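Local coordinates for protein MaoC-like dehydratase (Phytophthora Capsici, PDB 3KH8) that is probably a hydro-lyase of the MaoC and hydratase 2 family, adding water to or removing it from enoyl-thioester substrates, at residues G301-Q306 with D318-Y324. Numbering follows the deposited sequence.
Sequences GKVLFQ and DGGEFVY
Two neighbouring strands of a hot dog domain, 302-306 and 320-324, pair antiparallel as the arms of a beta hairpin in the sheet that packs on helix 251-266. Val303 and Phe322 form a hydrogen-bonded pair, with Val303 N to Phe322 O at 2.8 Å and a return bond from Phe322 N to Val303 O. Phe305 pairs likewise with Gly320, though the bond from Gly320 N back to Phe305 O is weak. Val303, Phe305 and Phe322 share the face turned to the helix; there Val303 meets Leu262 and Phe266, and Phe305 meets Ala258 and Leu262, so apolar groups fill the layer between sheet and helix. With chi1 at 71° the Phe305 CG stands between the backbone N and the carbonyl carbon, which carries the ring over the partner strand. Gly320, lacking a side chain, lets the ring lie flat on it, its CA 3.7 Å from the Phe305 ring centroid in a CH-pi contact. At the far end the Tyr324 ring lays a face over Gly301 CA in a second CH-pi contact; the positive phi of Gly301 suits glycine. Tyr324 CE1 also touches Val303 CG2 at 3.6 Å, and a water joins the tyrosine hydroxyl, itself hydrogen-bonded to Gln297 NE2, to Gly301 N. On the other face Leu304 CD2 rests against Glu321 CB. Lys302 and Glu321 are linked through a water, their charged ends too far apart for direct contact, and the glutamate makes its salt bridge with Arg278. Near the corner at Gly319, Gln306, its OE1 held by Arg294, gives an almost straight bond (177°) from NE2 to Asp318 OD1, meeting it from above the carboxylate plane. Gly319 N reaches Asp318 OD1 from the opposite face at 2.8 Å.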
loop_
_atom_site.group_PDB
_atom_site.type_symbol
_atom_site.label_atom_id
_atom_site.label_comp_id
_atom_site.label_asym_id
_atom_site.label_seq_id
_atom_site.Cartn_x
_atom_site.Cartn_y
_atom_site.Cartn_z
ATOM N N GLY A 301 -32.700 -8.399 -5.065
ATOM C CA GLY A 301 -31.440 -7.668 -4.922
ATOM C C GLY A 301 -30.895 -7.639 -3.507
ATOM O O GLY A 301 -30.162 -6.718 -3.145
ATOM N N LYS A 302 -31.247 -8.644 -2.705
ATOM C CA LYS A 302 -30.769 -8.726 -1.323
ATOM C C LYS A 302 -29.986 -10.008 -1.070
ATOM O O LYS A 302 -30.451 -11.108 -1.380
ATOM C CB LYS A 302 -31.926 -8.593 -0.325
ATOM C CG LYS A 302 -31.480 -8.438 1.131
ATOM C CD LYS A 302 -32.652 -8.349 2.105
ATOM C CE LYS A 302 -33.199 -9.730 2.458
ATOM N NZ LYS A 302 -34.142 -9.663 3.606
ATOM N N VAL A 303 -28.791 -9.852 -0.503
ATOM C CA VAL A 303 -27.933 -10.984 -0.166
ATOM C C VAL A 303 -27.546 -10.937 1.304
ATOM O O VAL A 303 -27.049 -9.917 1.801
ATOM C CB VAL A 303 -26.652 -11.029 -1.044
ATOM C CG1 VAL A 303 -25.771 -12.230 -0.679
ATOM C CG2 VAL A 303 -27.013 -11.070 -2.515
ATOM N N LEU A 304 -27.784 -12.043 1.998
ATOM C CA LEU A 304 -27.340 -12.178 3.373
ATOM C C LEU A 304 -26.005 -12.911 3.379
ATOM O O LEU A 304 -25.737 -13.735 2.496
ATOM C CB LEU A 304 -28.399 -12.879 4.235
ATOM C CG LEU A 304 -29.792 -12.224 4.254
ATOM C CD1 LEU A 304 -30.727 -12.938 5.214
ATOM C CD2 LEU A 304 -29.737 -10.724 4.590
ATOM N N PHE A 305 -25.152 -12.584 4.345
ATOM C CA PHE A 305 -23.801 -13.138 4.352
ATOM C C PHE A 305 -23.116 -13.147 5.708
ATOM O O PHE A 305 -23.514 -12.430 6.631
ATOM C CB PHE A 305 -22.916 -12.430 3.315
ATOM C CG PHE A 305 -22.564 -11.015 3.675
ATOM C CD1 PHE A 305 -23.410 -9.967 3.334
ATOM C CD2 PHE A 305 -21.377 -10.732 4.349
ATOM C CE1 PHE A 305 -23.083 -8.656 3.659
ATOM C CE2 PHE A 305 -21.041 -9.423 4.686
ATOM C CZ PHE A 305 -21.891 -8.384 4.334
ATOM N N GLN A 306 -22.089 -13.986 5.806
ATOM C CA GLN A 306 -21.182 -14.014 6.941
ATOM C C GLN A 306 -19.759 -14.121 6.417
ATOM O O GLN A 306 -19.536 -14.649 5.325
ATOM C CB GLN A 306 -21.453 -15.233 7.821
ATOM C CG GLN A 306 -22.813 -15.279 8.507
ATOM C CD GLN A 306 -22.976 -16.550 9.316
ATOM O OE1 GLN A 306 -22.791 -17.652 8.798
ATOM N NE2 GLN A 306 -23.299 -16.405 10.596
ATOM N N ASP A 318 -20.778 -10.967 11.051
ATOM C CA ASP A 318 -22.065 -11.647 11.176
ATOM C C ASP A 318 -23.204 -10.703 10.811
ATOM O O ASP A 318 -23.006 -9.482 10.726
ATOM C CB ASP A 318 -22.237 -12.163 12.610
ATOM C CG ASP A 318 -23.094 -13.429 12.699
ATOM O OD1 ASP A 318 -23.788 -13.800 11.726
ATOM O OD2 ASP A 318 -23.070 -14.058 13.775
ATOM N N GLY A 319 -24.386 -11.277 10.581
ATOM C CA GLY A 319 -25.593 -10.505 10.281
ATOM C C GLY A 319 -25.454 -9.599 9.069
ATOM O O GLY A 319 -25.985 -8.489 9.051
ATOM N N GLY A 320 -24.746 -10.078 8.053
ATOM C CA GLY A 320 -24.476 -9.283 6.866
ATOM C C GLY A 320 -25.665 -9.170 5.934
ATOM O O GLY A 320 -26.293 -10.175 5.594
ATOM N N GLU A 321 -25.978 -7.938 5.539
ATOM C CA GLU A 321 -27.008 -7.679 4.539
ATOM C C GLU A 321 -26.447 -6.796 3.430
ATOM O O GLU A 321 -25.992 -5.679 3.679
ATOM C CB GLU A 321 -28.240 -7.026 5.168
ATOM C CG GLU A 321 -29.327 -6.672 4.162
ATOM C CD GLU A 321 -30.442 -5.859 4.780
ATOM O OE1 GLU A 321 -31.321 -6.455 5.431
ATOM O OE2 GLU A 321 -30.433 -4.621 4.611
ATOM N N PHE A 322 -26.479 -7.312 2.208
ATOM C CA PHE A 322 -25.963 -6.612 1.039
ATOM C C PHE A 322 -27.109 -6.339 0.073
ATOM O O PHE A 322 -27.890 -7.240 -0.236
ATOM C CB PHE A 322 -24.885 -7.466 0.366
ATOM C CG PHE A 322 -24.326 -6.879 -0.907
ATOM C CD1 PHE A 322 -24.421 -7.580 -2.106
ATOM C CD2 PHE A 322 -23.682 -5.644 -0.903
ATOM C CE1 PHE A 322 -23.898 -7.054 -3.287
ATOM C CE2 PHE A 322 -23.159 -5.110 -2.073
ATOM C CZ PHE A 322 -23.263 -5.817 -3.270
ATOM N N VAL A 323 -27.214 -5.096 -0.387
ATOM C CA VAL A 323 -28.222 -4.731 -1.380
ATOM C C VAL A 323 -27.540 -4.265 -2.664
ATOM O O VAL A 323 -26.665 -3.396 -2.637
ATOM C CB VAL A 323 -29.219 -3.660 -0.845
ATOM C CG1 VAL A 323 -30.248 -3.280 -1.913
ATOM C CG2 VAL A 323 -29.921 -4.162 0.417
ATOM N N TYR A 324 -27.939 -4.868 -3.780
ATOM C CA TYR A 324 -27.396 -4.522 -5.084
ATOM C C TYR A 324 -28.512 -4.348 -6.118
ATOM O O TYR A 324 -29.635 -4.824 -5.920
ATOM C CB TYR A 324 -26.379 -5.578 -5.544
ATOM C CG TYR A 324 -26.985 -6.908 -5.938
ATOM C CD1 TYR A 324 -27.408 -7.820 -4.970
ATOM C CD2 TYR A 324 -27.132 -7.256 -7.280
ATOM C CE1 TYR A 324 -27.968 -9.041 -5.331
ATOM C CE2 TYR A 324 -27.689 -8.475 -7.652
ATOM C CZ TYR A 324 -28.105 -9.360 -6.672
ATOM O OH TYR A 324 -28.658 -10.563 -7.031
HETATM O O HOH W 1 -31.402 -10.789 -6.212
HETATM O O HOH W 2 -32.407 -8.985 5.907
#